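Local structure of periplasmic binding protein (Veillonella parvula, 4MO9) at residues R78-T86 with M274-E282. The protein probably binds an iron-siderophore or a similar solute in the periplasm for ABC-type uptake. Numbering follows the deposited sequence.
Sequences RADMWKHFT and MRLGFEATE
His84 holds CG anti to the backbone N (chi1 -173°), and Phe278 holds CG anti to the carbonyl carbon (chi1 -69°). These turns bring the two rings into an offset stack, with centroids 4.3 Å apart and planes at 19°. Phe278 CE1 sits over one face of the His84 ring, toward its rim, 3.4 Å from His84 CD2. Met81 CG meets the edge of the Phe278 ring, 3.6 Å from CE2. Phe85 completes the aromatic cluster obliquely, its CE1 3.9 Å from Phe278 CZ. Trp364 adds an edge-to-face partner for Phe278, and His84 NE2 hydrogen-bonds Ser359 O. With an alanine at Phe278, the His84 ring would probably lose its stacking partner, and a gap would open beside Met81 and Phe85. Next to the rings, Asp80 OD2 accepts the Phe278 N-H at 3.2 Å, nearly along the C-O axis. Water 1 donates to Asp80 OD2 and Leu276 O and accepts from Glu279 N. Lys83 NZ forms a salt bridge with Glu279 OE2 at 2.7 Å, from above the carboxylate plane, and hydrogen-bonds Tyr266 OH. The contact joins helix 79-88 of one lobe to the loop before helix 282-295 of the other. The two protons given to Asp80 OD2 would probably stabilise its negative charge at this lobe interface.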
ATOM      1  N   ARG A  78      -2.449  -3.531 -11.229  1.00 40.12           N
ATOM      2  CA  ARG A  78      -3.372  -4.059 -10.236  1.00 39.53           C
ATOM      3  C   ARG A  78      -4.697  -4.389 -10.920  1.00 38.06           C
ATOM      4  O   ARG A  78      -5.761  -3.942 -10.488  1.00 37.55           O
ATOM      5  CB  ARG A  78      -3.559  -3.040  -9.099  1.00 43.41           C
ATOM      6  CG  ARG A  78      -2.327  -2.897  -8.199  1.00 50.80           C
ATOM      7  CD  ARG A  78      -2.165  -1.510  -7.597  1.00 57.34           C
ATOM      8  NE  ARG A  78      -1.371  -0.620  -8.444  1.00 63.48           N
ATOM      9  CZ  ARG A  78      -0.038  -0.561  -8.438  1.00 63.25           C
ATOM     10  NH1 ARG A  78       0.593   0.283  -9.246  1.00 62.98           N
ATOM     11  NH2 ARG A  78       0.667  -1.343  -7.633  1.00 62.68           N
ATOM     12  N   ALA A  79      -4.632  -5.173 -11.994  1.00 34.83           N
ATOM     13  CA  ALA A  79      -5.800  -5.355 -12.856  1.00 35.49           C
ATOM     14  C   ALA A  79      -6.967  -6.029 -12.144  1.00 36.69           C
ATOM     15  O   ALA A  79      -8.129  -5.826 -12.514  1.00 35.77           O
ATOM     16  CB  ALA A  79      -5.432  -6.119 -14.127  1.00 38.24           C
ATOM     17  N   ASP A  80      -6.677  -6.838 -11.130  1.00 36.43           N
ATOM     18  CA  ASP A  80      -7.771  -7.482 -10.415  1.00 38.51           C
ATOM     19  C   ASP A  80      -8.611  -6.436  -9.686  1.00 34.77           C
ATOM     20  O   ASP A  80      -9.841  -6.537  -9.653  1.00 34.45           O
ATOM     21  CB  ASP A  80      -7.281  -8.583  -9.465  1.00 37.70           C
ATOM     22  CG  ASP A  80      -6.370  -8.058  -8.375  1.00 37.30           C
ATOM     23  OD1 ASP A  80      -5.535  -7.164  -8.663  1.00 34.62           O
ATOM     24  OD2 ASP A  80      -6.482  -8.564  -7.228  1.00 36.62           O
HETATM   25  N   MSE A  81      -7.953  -5.420  -9.130  1.00 34.74           N
HETATM   26  CA  MSE A  81      -8.672  -4.318  -8.501  1.00 33.93           C
HETATM   27  C   MSE A  81      -9.453  -3.509  -9.546  1.00 35.83           C
HETATM   28  O   MSE A  81     -10.616  -3.146  -9.328  1.00 35.45           O
HETATM   29  CB  MSE A  81      -7.702  -3.408  -7.741  1.00 33.55           C
HETATM   30  CG  MSE A  81      -7.114  -4.033  -6.495  1.00 34.13           C
HETATM   31 SE   MSE A  81      -5.854  -2.812  -5.645  0.66 37.99          SE
HETATM   32  CE  MSE A  81      -5.682  -3.749  -3.942  1.00 40.78           C
ATOM     33  N   TRP A  82      -8.819  -3.238 -10.683  1.00 36.29           N
ATOM     34  CA  TRP A  82      -9.483  -2.519 -11.770  1.00 36.27           C
ATOM     35  C   TRP A  82     -10.771  -3.210 -12.225  1.00 37.08           C
ATOM     36  O   TRP A  82     -11.788  -2.540 -12.426  1.00 34.96           O
ATOM     37  CB  TRP A  82      -8.533  -2.321 -12.961  1.00 36.30           C
ATOM     38  CG  TRP A  82      -9.133  -1.501 -14.060  1.00 36.94           C
ATOM     39  CD1 TRP A  82      -9.431  -1.907 -15.329  1.00 39.20           C
ATOM     40  CD2 TRP A  82      -9.525  -0.126 -13.975  1.00 40.70           C
ATOM     41  NE1 TRP A  82      -9.984  -0.863 -16.040  1.00 41.38           N
ATOM     42  CE2 TRP A  82     -10.047   0.243 -15.233  1.00 41.33           C
ATOM     43  CE3 TRP A  82      -9.475   0.833 -12.959  1.00 41.35           C
ATOM     44  CZ2 TRP A  82     -10.521   1.534 -15.500  1.00 43.92           C
ATOM     45  CZ3 TRP A  82      -9.950   2.105 -13.217  1.00 43.43           C
ATOM     46  CH2 TRP A  82     -10.463   2.446 -14.479  1.00 44.38           C
ATOM     47  N   LYS A  83     -10.740  -4.537 -12.383  1.00 36.71           N
ATOM     48  CA  LYS A  83     -11.944  -5.264 -12.790  1.00 41.17           C
ATOM     49  C   LYS A  83     -13.033  -5.146 -11.732  1.00 41.50           C
ATOM     50  O   LYS A  83     -14.205  -4.926 -12.043  1.00 43.10           O
ATOM     51  CB  LYS A  83     -11.664  -6.757 -12.998  1.00 47.39           C
ATOM     52  CG  LYS A  83     -10.619  -7.105 -14.036  1.00 55.10           C
ATOM     53  CD  LYS A  83     -10.333  -8.623 -13.974  1.00 59.83           C
ATOM     54  CE  LYS A  83      -8.844  -8.929 -14.139  1.00 59.58           C
ATOM     55  NZ  LYS A  83      -8.446 -10.159 -13.405  1.00 57.90           N
ATOM     56  N   HIS A  84     -12.643  -5.330 -10.476  1.00 38.62           N
ATOM     57  CA  HIS A  84     -13.598  -5.332  -9.381  1.00 39.75           C
ATOM     58  C   HIS A  84     -14.247  -3.954  -9.256  1.00 40.05           C
ATOM     59  O   HIS A  84     -15.474  -3.826  -9.160  1.00 38.58           O
ATOM     60  CB  HIS A  84     -12.884  -5.695  -8.081  1.00 39.39           C
ATOM     61  CG  HIS A  84     -13.803  -5.879  -6.918  1.00 44.33           C
ATOM     62  ND1 HIS A  84     -14.682  -6.940  -6.826  1.00 44.53           N
ATOM     63  CD2 HIS A  84     -13.988  -5.140  -5.797  1.00 44.60           C
ATOM     64  CE1 HIS A  84     -15.366  -6.844  -5.702  1.00 47.31           C
ATOM     65  NE2 HIS A  84     -14.965  -5.759  -5.057  1.00 46.30           N
ATOM     66  N   PHE A  85     -13.414  -2.920  -9.284  1.00 39.03           N
ATOM     67  CA  PHE A  85     -13.893  -1.566  -9.063  1.00 37.01           C
ATOM     68  C   PHE A  85     -14.769  -1.104 -10.225  1.00 39.74           C
ATOM     69  O   PHE A  85     -15.819  -0.499 -10.009  1.00 40.50           O
ATOM     70  CB  PHE A  85     -12.726  -0.602  -8.837  1.00 36.21           C
ATOM     71  CG  PHE A  85     -11.890  -0.922  -7.618  1.00 34.50           C
ATOM     72  CD1 PHE A  85     -12.323  -1.854  -6.674  1.00 34.07           C
ATOM     73  CD2 PHE A  85     -10.671  -0.281  -7.416  1.00 32.44           C
ATOM     74  CE1 PHE A  85     -11.543  -2.149  -5.557  1.00 34.71           C
ATOM     75  CE2 PHE A  85      -9.885  -0.573  -6.300  1.00 32.22           C
ATOM     76  CZ  PHE A  85     -10.322  -1.507  -5.372  1.00 33.13           C
ATOM     77  N   THR A  86     -14.346  -1.394 -11.454  1.00 40.08           N
ATOM     78  CA  THR A  86     -15.112  -0.969 -12.627  1.00 43.26           C
ATOM     79  C   THR A  86     -16.426  -1.735 -12.737  1.00 45.39           C
ATOM     80  O   THR A  86     -17.424  -1.203 -13.225  1.00 48.50           O
ATOM     81  CB  THR A  86     -14.296  -1.064 -13.944  1.00 42.14           C
ATOM     82  OG1 THR A  86     -13.790  -2.390 -14.122  1.00 44.39           O
ATOM     83  CG2 THR A  86     -13.140  -0.092 -13.910  1.00 41.41           C
HETATM   84  N   MSE A 274       3.051 -16.145  -5.370  1.00 36.53           N
HETATM   85  CA  MSE A 274       2.089 -16.120  -4.274  1.00 34.16           C
HETATM   86  C   MSE A 274       0.918 -15.226  -4.654  1.00 34.47           C
HETATM   87  O   MSE A 274       1.114 -14.054  -4.994  1.00 34.31           O
HETATM   88  CB  MSE A 274       2.740 -15.576  -3.010  1.00 33.69           C
HETATM   89  CG  MSE A 274       1.796 -15.526  -1.827  1.00 33.41           C
HETATM   90 SE   MSE A 274       1.127 -17.316  -1.428  0.83 43.25          SE
HETATM   91  CE  MSE A 274      -0.349 -16.691  -0.293  1.00 40.77           C
ATOM     92  N   ARG A 275      -0.293 -15.779  -4.584  1.00 36.20           N
ATOM     93  CA  ARG A 275      -1.505 -15.078  -5.004  1.00 37.05           C
ATOM     94  C   ARG A 275      -2.356 -14.603  -3.820  1.00 37.18           C
ATOM     95  O   ARG A 275      -2.791 -15.408  -2.984  1.00 35.13           O
ATOM     96  CB  ARG A 275      -2.350 -15.972  -5.926  1.00 36.11           C
ATOM     97  CG  ARG A 275      -3.688 -15.367  -6.351  1.00 36.27           C
ATOM     98  CD  ARG A 275      -3.516 -14.142  -7.275  1.00 34.30           C
ATOM     99  NE  ARG A 275      -3.043 -14.536  -8.602  1.00 37.39           N
ATOM    100  CZ  ARG A 275      -3.848 -14.889  -9.602  1.00 43.36           C
ATOM    101  NH1 ARG A 275      -5.166 -14.893  -9.423  1.00 42.42           N
ATOM    102  NH2 ARG A 275      -3.340 -15.252 -10.778  1.00 46.01           N
ATOM    103  N   LEU A 276      -2.580 -13.294  -3.771  1.00 36.02           N
ATOM    104  CA  LEU A 276      -3.503 -12.670  -2.824  1.00 35.64           C
ATOM    105  C   LEU A 276      -4.302 -11.611  -3.574  1.00 35.80           C
ATOM    106  O   LEU A 276      -3.965 -11.290  -4.722  1.00 37.37           O
ATOM    107  CB  LEU A 276      -2.740 -12.029  -1.661  1.00 33.02           C
ATOM    108  CG  LEU A 276      -2.056 -13.017  -0.700  1.00 30.05           C
ATOM    109  CD1 LEU A 276      -1.321 -12.241   0.406  1.00 28.95           C
ATOM    110  CD2 LEU A 276      -3.079 -13.954  -0.109  1.00 29.89           C
ATOM    111  N   GLY A 277      -5.352 -11.080  -2.942  1.00 34.06           N
ATOM    112  CA  GLY A 277      -6.166 -10.031  -3.547  1.00 35.35           C
ATOM    113  C   GLY A 277      -7.565 -10.505  -3.915  1.00 35.76           C
ATOM    114  O   GLY A 277      -8.066 -11.486  -3.351  1.00 36.76           O
ATOM    115  N   PHE A 278      -8.195  -9.825  -4.873  1.00 36.17           N
ATOM    116  CA  PHE A 278      -9.577 -10.137  -5.255  1.00 33.80           C
ATOM    117  C   PHE A 278      -9.717 -11.431  -6.038  1.00 37.92           C
ATOM    118  O   PHE A 278     -10.800 -12.028  -6.057  1.00 38.76           O
ATOM    119  CB  PHE A 278     -10.185  -8.980  -6.055  1.00 34.59           C
ATOM    120  CG  PHE A 278     -10.419  -7.748  -5.230  1.00 34.56           C
ATOM    121  CD1 PHE A 278     -11.514  -7.671  -4.370  1.00 34.31           C
ATOM    122  CD2 PHE A 278      -9.540  -6.675  -5.297  1.00 33.67           C
ATOM    123  CE1 PHE A 278     -11.732  -6.535  -3.598  1.00 32.50           C
ATOM    124  CE2 PHE A 278      -9.749  -5.533  -4.530  1.00 33.68           C
ATOM    125  CZ  PHE A 278     -10.849  -5.464  -3.678  1.00 33.51           C
ATOM    126  N   GLU A 279      -8.638 -11.854  -6.693  1.00 37.83           N
ATOM    127  CA  GLU A 279      -8.651 -13.100  -7.454  1.00 43.74           C
ATOM    128  C   GLU A 279      -7.814 -14.130  -6.733  1.00 42.12           C
ATOM    129  O   GLU A 279      -6.746 -14.520  -7.210  1.00 43.28           O
ATOM    130  CB  GLU A 279      -8.083 -12.893  -8.850  1.00 49.64           C
ATOM    131  CG  GLU A 279      -8.698 -11.737  -9.565  1.00 56.37           C
ATOM    132  CD  GLU A 279      -9.263 -12.115 -10.908  1.00 66.84           C
ATOM    133  OE1 GLU A 279      -8.992 -13.245 -11.380  1.00 70.88           O
ATOM    134  OE2 GLU A 279      -9.983 -11.275 -11.488  1.00 70.71           O
ATOM    135  N   ALA A 280      -8.311 -14.574  -5.588  1.00 39.52           N
ATOM    136  CA  ALA A 280      -7.565 -15.461  -4.722  1.00 40.56           C
ATOM    137  C   ALA A 280      -8.570 -16.289  -3.956  1.00 43.28           C
ATOM    138  O   ALA A 280      -9.633 -15.784  -3.578  1.00 45.00           O
ATOM    139  CB  ALA A 280      -6.710 -14.655  -3.760  1.00 36.80           C
ATOM    140  N   THR A 281      -8.251 -17.560  -3.738  1.00 40.77           N
ATOM    141  CA  THR A 281      -9.068 -18.398  -2.875  1.00 43.04           C
ATOM    142  C   THR A 281      -8.196 -18.968  -1.764  1.00 42.73           C
ATOM    143  O   THR A 281      -6.974 -19.056  -1.915  1.00 40.54           O
ATOM    144  CB  THR A 281      -9.707 -19.557  -3.649  1.00 49.28           C
ATOM    145  OG1 THR A 281      -8.697 -20.515  -3.987  1.00 48.12           O
ATOM    146  CG2 THR A 281     -10.379 -19.037  -4.918  1.00 53.32           C
ATOM    147  N   GLU A 282      -8.822 -19.346  -0.655  1.00 45.41           N
ATOM    148  CA  GLU A 282      -8.103 -19.910   0.483  1.00 48.88           C
ATOM    149  C   GLU A 282      -7.253 -21.129   0.087  1.00 48.92           C
ATOM    150  O   GLU A 282      -6.065 -21.193   0.410  1.00 50.18           O
ATOM    151  CB  GLU A 282      -9.094 -20.282   1.592  1.00 55.01           C
ATOM    152  CG  GLU A 282      -8.487 -21.000   2.787  1.00 59.65           C
ATOM    153  CD  GLU A 282      -7.702 -20.073   3.696  1.00 62.48           C
ATOM    154  OE1 GLU A 282      -7.924 -18.840   3.637  1.00 63.68           O
ATOM    155  OE2 GLU A 282      -6.866 -20.582   4.477  1.00 64.03           O
TER
HETATM  156  O   HOH W   1      -5.916 -11.227  -6.691  1.00 37.93           O